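Local coordinates for SusD superfamily protein (Parabacteroides distasonis, PDB 3OTN), which probably binds carbohydrate or other nutrients at the outer membrane, at residues L364-E369 with D412-D417; K246-Y251 with R359-L364. One frame throughout, in Å; residues are numbered along the deposited sequence.

Interaction 1 of 2, residues L364-E369 with D412-D417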
loop_
_atom_site.group_PDB
_atom_site.type_symbol
_atom_site.label_atom_id
_atom_site.label_comp_id
_atom_site.label_asym_id
_atom_site.label_seq_id
_atom_site.Cartn_x
_atom_site.Cartn_y
_atom_site.Cartn_z
ATOM N N LEU A 364 -4.779 -9.710 -9.595
ATOM C CA LEU A 364 -5.175 -11.110 -9.799
ATOM C C LEU A 364 -5.835 -11.731 -8.536
ATOM O O LEU A 364 -6.900 -12.371 -8.610
ATOM C CB LEU A 364 -3.967 -11.954 -10.198
ATOM C CG LEU A 364 -3.247 -11.649 -11.523
ATOM C CD1 LEU A 364 -2.247 -12.746 -11.877
ATOM C CD2 LEU A 364 -4.264 -11.462 -12.634
ATOM N N LEU A 365 -5.220 -11.520 -7.381
ATOM C CA LEU A 365 -5.783 -12.064 -6.146
ATOM C C LEU A 365 -7.079 -11.323 -5.767
ATOM O O LEU A 365 -7.977 -11.933 -5.223
ATOM C CB LEU A 365 -4.755 -12.004 -5.025
ATOM C CG LEU A 365 -3.570 -12.959 -5.227
ATOM C CD1 LEU A 365 -2.448 -12.591 -4.251
ATOM C CD2 LEU A 365 -4.029 -14.401 -4.996
HETATM N N MSE A 366 -7.188 -10.021 -6.059
HETATM C CA MSE A 366 -8.466 -9.300 -5.893
HETATM C C MSE A 366 -9.550 -9.857 -6.797
HETATM O O MSE A 366 -10.688 -9.962 -6.357
HETATM C CB MSE A 366 -8.306 -7.791 -6.115
HETATM C CG MSE A 366 -7.541 -7.103 -5.006
HETATM SE SE MSE A 366 -7.802 -5.172 -5.100
HETATM C CE MSE A 366 -6.922 -4.801 -6.760
ATOM N N TYR A 367 -9.202 -10.237 -8.035
ATOM C CA TYR A 367 -10.171 -10.932 -8.895
ATOM C C TYR A 367 -10.640 -12.247 -8.269
ATOM O O TYR A 367 -11.861 -12.464 -8.165
ATOM C CB TYR A 367 -9.678 -11.209 -10.330
ATOM C CG TYR A 367 -10.738 -11.982 -11.131
ATOM C CD1 TYR A 367 -11.819 -11.330 -11.717
ATOM C CD2 TYR A 367 -10.679 -13.370 -11.245
ATOM C CE1 TYR A 367 -12.818 -12.053 -12.400
ATOM C CE2 TYR A 367 -11.648 -14.087 -11.938
ATOM C CZ TYR A 367 -12.718 -13.411 -12.508
ATOM O OH TYR A 367 -13.672 -14.121 -13.176
ATOM N N ALA A 368 -9.702 -13.127 -7.892
ATOM C CA ALA A 368 -10.049 -14.425 -7.263
ATOM C C ALA A 368 -10.949 -14.229 -6.038
ATOM O O ALA A 368 -11.924 -14.964 -5.863
ATOM C CB ALA A 368 -8.805 -15.233 -6.867
ATOM N N GLU A 369 -10.615 -13.250 -5.200
ATOM C CA GLU A 369 -11.391 -12.995 -3.983
ATOM C C GLU A 369 -12.798 -12.516 -4.285
ATOM O O GLU A 369 -13.764 -13.069 -3.782
ATOM C CB GLU A 369 -10.656 -12.035 -3.029
ATOM C CG GLU A 369 -11.432 -11.826 -1.716
ATOM C CD GLU A 369 -10.647 -11.099 -0.612
ATOM O OE1 GLU A 369 -9.490 -10.748 -0.829
ATOM O OE2 GLU A 369 -11.204 -10.927 0.496
ATOM N N ASP A 412 -4.365 -16.587 1.925
ATOM C CA ASP A 412 -3.015 -17.057 2.221
ATOM C C ASP A 412 -1.998 -16.455 1.242
ATOM O O ASP A 412 -0.944 -15.903 1.656
ATOM C CB ASP A 412 -2.908 -18.584 2.176
ATOM C CG ASP A 412 -3.329 -19.275 3.490
ATOM O OD1 ASP A 412 -3.833 -18.634 4.452
ATOM O OD2 ASP A 412 -3.153 -20.506 3.550
ATOM N N GLN A 413 -2.297 -16.548 -0.052
ATOM C CA GLN A 413 -1.381 -16.011 -1.039
ATOM C C GLN A 413 -1.250 -14.489 -0.960
ATOM O O GLN A 413 -0.194 -13.964 -1.279
ATOM C CB GLN A 413 -1.699 -16.499 -2.460
ATOM C CG GLN A 413 -1.625 -18.015 -2.614
ATOM C CD GLN A 413 -0.339 -18.601 -2.061
ATOM O OE1 GLN A 413 0.723 -18.008 -2.214
ATOM N NE2 GLN A 413 -0.428 -19.755 -1.415
ATOM N N ARG A 414 -2.289 -13.794 -0.498
ATOM C CA ARG A 414 -2.181 -12.380 -0.241
ATOM C C ARG A 414 -1.163 -12.122 0.879
ATOM O O ARG A 414 -0.324 -11.228 0.753
ATOM C CB ARG A 414 -3.530 -11.765 0.099
ATOM C CG ARG A 414 -4.477 -11.696 -1.119
ATOM C CD ARG A 414 -5.756 -10.914 -0.778
ATOM N NE ARG A 414 -5.404 -9.518 -0.588
ATOM C CZ ARG A 414 -5.160 -8.657 -1.559
ATOM N NH1 ARG A 414 -5.316 -8.992 -2.833
ATOM N NH2 ARG A 414 -4.792 -7.428 -1.255
ATOM N N TYR A 415 -1.264 -12.872 1.981
ATOM C CA TYR A 415 -0.322 -12.713 3.076
ATOM C C TYR A 415 1.102 -13.053 2.596
ATOM O O TYR A 415 2.042 -12.282 2.796
ATOM C CB TYR A 415 -0.658 -13.620 4.262
ATOM C CG TYR A 415 -1.689 -13.054 5.239
ATOM C CD1 TYR A 415 -3.026 -12.891 4.873
ATOM C CD2 TYR A 415 -1.332 -12.742 6.546
ATOM C CE1 TYR A 415 -3.985 -12.424 5.782
ATOM C CE2 TYR A 415 -2.268 -12.274 7.449
ATOM C CZ TYR A 415 -3.582 -12.129 7.081
ATOM O OH TYR A 415 -4.470 -11.645 7.997
ATOM N N PHE A 416 1.238 -14.202 1.952
ATOM C CA PHE A 416 2.549 -14.713 1.604
ATOM C C PHE A 416 3.228 -13.960 0.471
ATOM O O PHE A 416 4.452 -13.764 0.536
ATOM C CB PHE A 416 2.516 -16.195 1.307
ATOM C CG PHE A 416 2.074 -17.065 2.501
ATOM C CD1 PHE A 416 2.610 -16.873 3.783
ATOM C CD2 PHE A 416 1.173 -18.084 2.317
ATOM C CE1 PHE A 416 2.204 -17.691 4.859
ATOM C CE2 PHE A 416 0.767 -18.908 3.384
ATOM C CZ PHE A 416 1.295 -18.702 4.648
ATOM N N ASP A 417 2.475 -13.592 -0.558
ATOM C CA ASP A 417 3.036 -12.950 -1.749
ATOM C C ASP A 417 3.142 -11.438 -1.623
ATOM O O ASP A 417 4.100 -10.835 -2.136
ATOM C CB ASP A 417 2.231 -13.294 -3.012
ATOM C CG ASP A 417 3.117 -13.652 -4.185
ATOM O OD1 ASP A 417 3.880 -14.619 -4.002
ATOM O OD2 ASP A 417 3.073 -12.972 -5.250
#

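Interaction 2 of 2, residues K246-Y251 with R359-L364. With EDO (1,2-ethanediol), chain S.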
loop_
_atom_site.group_PDB
_atom_site.type_symbol
_atom_site.label_atom_id
_atom_site.label_comp_id
_atom_site.label_asym_id
_atom_site.label_seq_id
_atom_site.Cartn_x
_atom_site.Cartn_y
_atom_site.Cartn_z
ATOM N N LYS A 246 6.900 -1.137 -15.140
ATOM C CA LYS A 246 6.777 -2.164 -16.173
ATOM C C LYS A 246 6.377 -3.473 -15.525
ATOM O O LYS A 246 6.407 -3.622 -14.301
ATOM C CB LYS A 246 8.118 -2.473 -16.870
ATOM C CG LYS A 246 9.067 -1.364 -17.188
ATOM C CD LYS A 246 10.084 -1.757 -18.278
ATOM C CE LYS A 246 10.862 -3.030 -17.997
ATOM N NZ LYS A 246 11.771 -3.364 -19.137
ATOM N N GLY A 247 6.092 -4.454 -16.362
ATOM C CA GLY A 247 5.874 -5.831 -15.899
ATOM C C GLY A 247 4.563 -5.891 -15.143
ATOM O O GLY A 247 3.510 -5.679 -15.726
ATOM N N GLU A 248 4.633 -6.084 -13.831
ATOM C CA GLU A 248 3.431 -6.097 -12.992
ATOM C C GLU A 248 2.966 -4.718 -12.561
ATOM O O GLU A 248 1.795 -4.547 -12.169
ATOM C CB GLU A 248 3.670 -6.902 -11.731
ATOM C CG GLU A 248 3.834 -8.395 -11.941
ATOM C CD GLU A 248 3.675 -9.205 -10.662
ATOM O OE1 GLU A 248 2.964 -8.727 -9.715
ATOM O OE2 GLU A 248 4.254 -10.330 -10.616
ATOM N N PHE A 249 3.858 -3.740 -12.586
ATOM C CA PHE A 249 3.580 -2.492 -11.889
ATOM C C PHE A 249 2.556 -1.639 -12.637
ATOM O O PHE A 249 2.726 -1.317 -13.812
ATOM C CB PHE A 249 4.836 -1.705 -11.586
ATOM C CG PHE A 249 5.866 -2.474 -10.771
ATOM C CD1 PHE A 249 5.511 -3.143 -9.606
ATOM C CD2 PHE A 249 7.187 -2.550 -11.212
ATOM C CE1 PHE A 249 6.467 -3.848 -8.862
ATOM C CE2 PHE A 249 8.139 -3.223 -10.492
ATOM C CZ PHE A 249 7.792 -3.881 -9.308
ATOM N N ILE A 250 1.510 -1.259 -11.911
ATOM C CA ILE A 250 0.353 -0.511 -12.454
ATOM C C ILE A 250 0.407 0.939 -11.985
ATOM O O ILE A 250 0.297 1.874 -12.804
ATOM C CB ILE A 250 -0.989 -1.188 -12.026
ATOM C CG1 ILE A 250 -1.073 -2.599 -12.603
ATOM C CG2 ILE A 250 -2.215 -0.385 -12.543
ATOM C CD1 ILE A 250 -2.189 -3.434 -11.991
ATOM N N TYR A 251 0.592 1.135 -10.689
ATOM C CA TYR A 251 0.815 2.484 -10.147
ATOM C C TYR A 251 1.837 2.437 -9.002
ATOM O O TYR A 251 1.748 1.589 -8.126
ATOM C CB TYR A 251 -0.536 3.094 -9.705
ATOM C CG TYR A 251 -0.430 4.574 -9.565
ATOM C CD1 TYR A 251 -0.354 5.384 -10.692
ATOM C CD2 TYR A 251 -0.338 5.170 -8.308
ATOM C CE1 TYR A 251 -0.202 6.777 -10.573
ATOM C CE2 TYR A 251 -0.194 6.563 -8.171
ATOM C CZ TYR A 251 -0.112 7.354 -9.290
ATOM O OH TYR A 251 0.047 8.698 -9.145
ATOM N N ARG A 359 0.171 -3.472 -8.077
ATOM C CA ARG A 359 0.841 -4.330 -9.040
ATOM C C ARG A 359 -0.096 -5.475 -9.444
ATOM O O ARG A 359 -1.088 -5.739 -8.802
ATOM C CB ARG A 359 2.178 -4.841 -8.511
ATOM C CG ARG A 359 2.127 -5.832 -7.347
ATOM C CD ARG A 359 3.534 -6.174 -6.985
ATOM N NE ARG A 359 3.710 -7.085 -5.836
ATOM C CZ ARG A 359 4.063 -8.370 -5.903
ATOM N NH1 ARG A 359 4.225 -8.978 -7.079
ATOM N NH2 ARG A 359 4.299 -9.065 -4.772
ATOM N N TYR A 360 0.202 -6.099 -10.560
ATOM C CA TYR A 360 -0.681 -7.108 -11.152
ATOM C C TYR A 360 -0.992 -8.285 -10.252
ATOM O O TYR A 360 -2.142 -8.773 -10.249
ATOM C CB TYR A 360 -0.049 -7.589 -12.451
ATOM C CG TYR A 360 -0.911 -8.378 -13.401
ATOM C CD1 TYR A 360 -2.169 -7.937 -13.765
ATOM C CD2 TYR A 360 -0.397 -9.493 -14.035
ATOM C CE1 TYR A 360 -2.907 -8.626 -14.697
ATOM C CE2 TYR A 360 -1.124 -10.189 -14.968
ATOM C CZ TYR A 360 -2.370 -9.752 -15.296
ATOM O OH TYR A 360 -3.093 -10.447 -16.204
ATOM N N THR A 361 -0.017 -8.748 -9.471
ATOM C CA THR A 361 -0.305 -9.881 -8.537
ATOM C C THR A 361 -1.480 -9.590 -7.590
ATOM O O THR A 361 -2.361 -10.438 -7.407
ATOM C CB THR A 361 0.930 -10.352 -7.743
ATOM O OG1 THR A 361 1.903 -10.875 -8.644
ATOM C CG2 THR A 361 0.559 -11.458 -6.712
ATOM N N ASP A 362 -1.509 -8.378 -7.039
ATOM C CA ASP A 362 -2.581 -7.903 -6.158
ATOM C C ASP A 362 -3.908 -7.910 -6.916
ATOM O O ASP A 362 -4.901 -8.411 -6.418
ATOM C CB ASP A 362 -2.243 -6.476 -5.706
ATOM C CG ASP A 362 -3.145 -5.925 -4.584
ATOM O OD1 ASP A 362 -4.097 -6.587 -4.067
ATOM O OD2 ASP A 362 -2.846 -4.759 -4.200
ATOM N N VAL A 363 -3.890 -7.430 -8.151
ATOM C CA VAL A 363 -5.114 -7.358 -8.946
ATOM C C VAL A 363 -5.653 -8.774 -9.229
ATOM O O VAL A 363 -6.847 -8.986 -9.135
ATOM C CB VAL A 363 -4.947 -6.569 -10.233
ATOM C CG1 VAL A 363 -6.248 -6.639 -11.079
ATOM C CG2 VAL A 363 -4.589 -5.117 -9.922
ATOM N N LEU A 364 -4.779 -9.710 -9.595
ATOM C CA LEU A 364 -5.175 -11.110 -9.799
ATOM C C LEU A 364 -5.835 -11.731 -8.536
ATOM O O LEU A 364 -6.900 -12.371 -8.610
ATOM C CB LEU A 364 -3.967 -11.954 -10.198
ATOM C CG LEU A 364 -3.247 -11.649 -11.523
ATOM C CD1 LEU A 364 -2.247 -12.746 -11.877
ATOM C CD2 LEU A 364 -4.264 -11.462 -12.634
HETATM C C1 EDO S . -4.310 -14.861 -16.008
HETATM O O1 EDO S . -4.524 -16.276 -15.961
HETATM C C2 EDO S . -2.930 -14.533 -15.453
HETATM O O2 EDO S . -2.412 -13.376 -16.124
#

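Interaction 1 of 2, residues L364-E369 with D412-D417
L365 and R414 mark the closest pass of two antiparallel helical segments, 364-369 and 412-417, whose axes come within 10.6 Å at an angle of 163°. The side chains of L365 and R414 run alongside one another, pointing opposite ways. L365 lies along the aliphatic part of the arginine, its CD1 3.8 Å from R414 CG, while its other methyl, CD2, reaches Q413 CB at 4.0 Å. The amide of Q413 turns away and bonds to E409. A turn about the CG-CD bond (chi3 69°) bends the arginine chain, bringing its guanidinium against the near side of the opposing helix, where NH1 comes 3.6 Å from CG of the selenomethionine M366. E369 meets the arginine chain nearly at a right angle, OE1 lying 3.7 Å from R414 CD. Although the charges are opposite, OE1 stands 4.3 Å from R414 NE and well out of the guanidinium plane, so no salt bridge forms between them. R414 instead pairs with D427, and E369 with R430, which gives the buried charges partners around the interface. This is antiparallel helix-helix packing within the RagB/SusD family region, with an aliphatic contact at its centre and a charge network around it.

Interaction 2 of 2, residues K246-Y251 with R359-L364
E248 binds the start of helix 360-375 through both backbone and carboxylate. Its carbonyl O accepts a hydrogen bond from Y360 N at 2.7 Å, beside the antiparallel, non-hydrogen-bonded pair F249-R359. A type II' turn from K246 to F249, with G247 at positive phi, leads the chain into this pairing.

The polar contacts converge on one carboxylate oxygen. E248 OE1 accepts from T361 OG1 at 2.6 Å, on its syn side but tilted out of the carboxylate plane, and from T361 N at 3.0 Å, which approaches from above that plane. R359 NH1 completes the grip with a salt bridge to E248 OE1 of 2.9 Å; the oxygen sits at the guanidinium edge, somewhat tilted from its plane, and is met from above the carboxylate plane. The two charged planes are 27° apart. With CG beside the backbone N (chi1 -69°) and an extended chain beyond it, E248 reaches the first turn of the helix. An alanine here is likely to leave T361 N without its acceptor and R359 NH1 without this counter-charge. The other oxygen, OE2, pairs with R392 and the backbone N of F232, while R359 is also held by E421.

Apolar contacts fill in beside these bonds. I250 CD1 touches V363 CG2 at 3.6 Å, the two side chains crossing nearly at right angles, and F249 CD1 rests 3.9 Å from R359 CB. Farther out, Y360 OH shares a 3.0 Å hydrogen bond with O2 of an ethanediol, probably from the crystallisation liquor.

A classic beta bulge at I250-Y251, opposite Y358, interrupts strand 249-253. This strand is the middle of a three-stranded antiparallel sheet, between 355-356 and 358-359, and the latter runs straight into helix 360-375. Helix 187-202 meets I250 and V363, helix 210-225 packs on Y360, and helix 403-418 touches R359 and T361.

How the interactions relate
Along the chain, interaction 2 comes first: strand 249-253 and the turn before it meet residues 359-364, closing a long excursion of 107 residues that is mostly loop, with some strand and helix. Interaction 1 then opens at L364, the residue both share, and closes a shorter, largely helical loop through helix 380-392 to helix 403-418. The two are therefore in series, neither nested nor crossed, and helix 360-375 serves both: its N-terminal end joins the small sheet, and its next turns pack on helix 403-418. Their centres lie 12 Å apart, and the salt bridge of D362 OD1 with R414 NH1, at 3.0 Å, joins them directly.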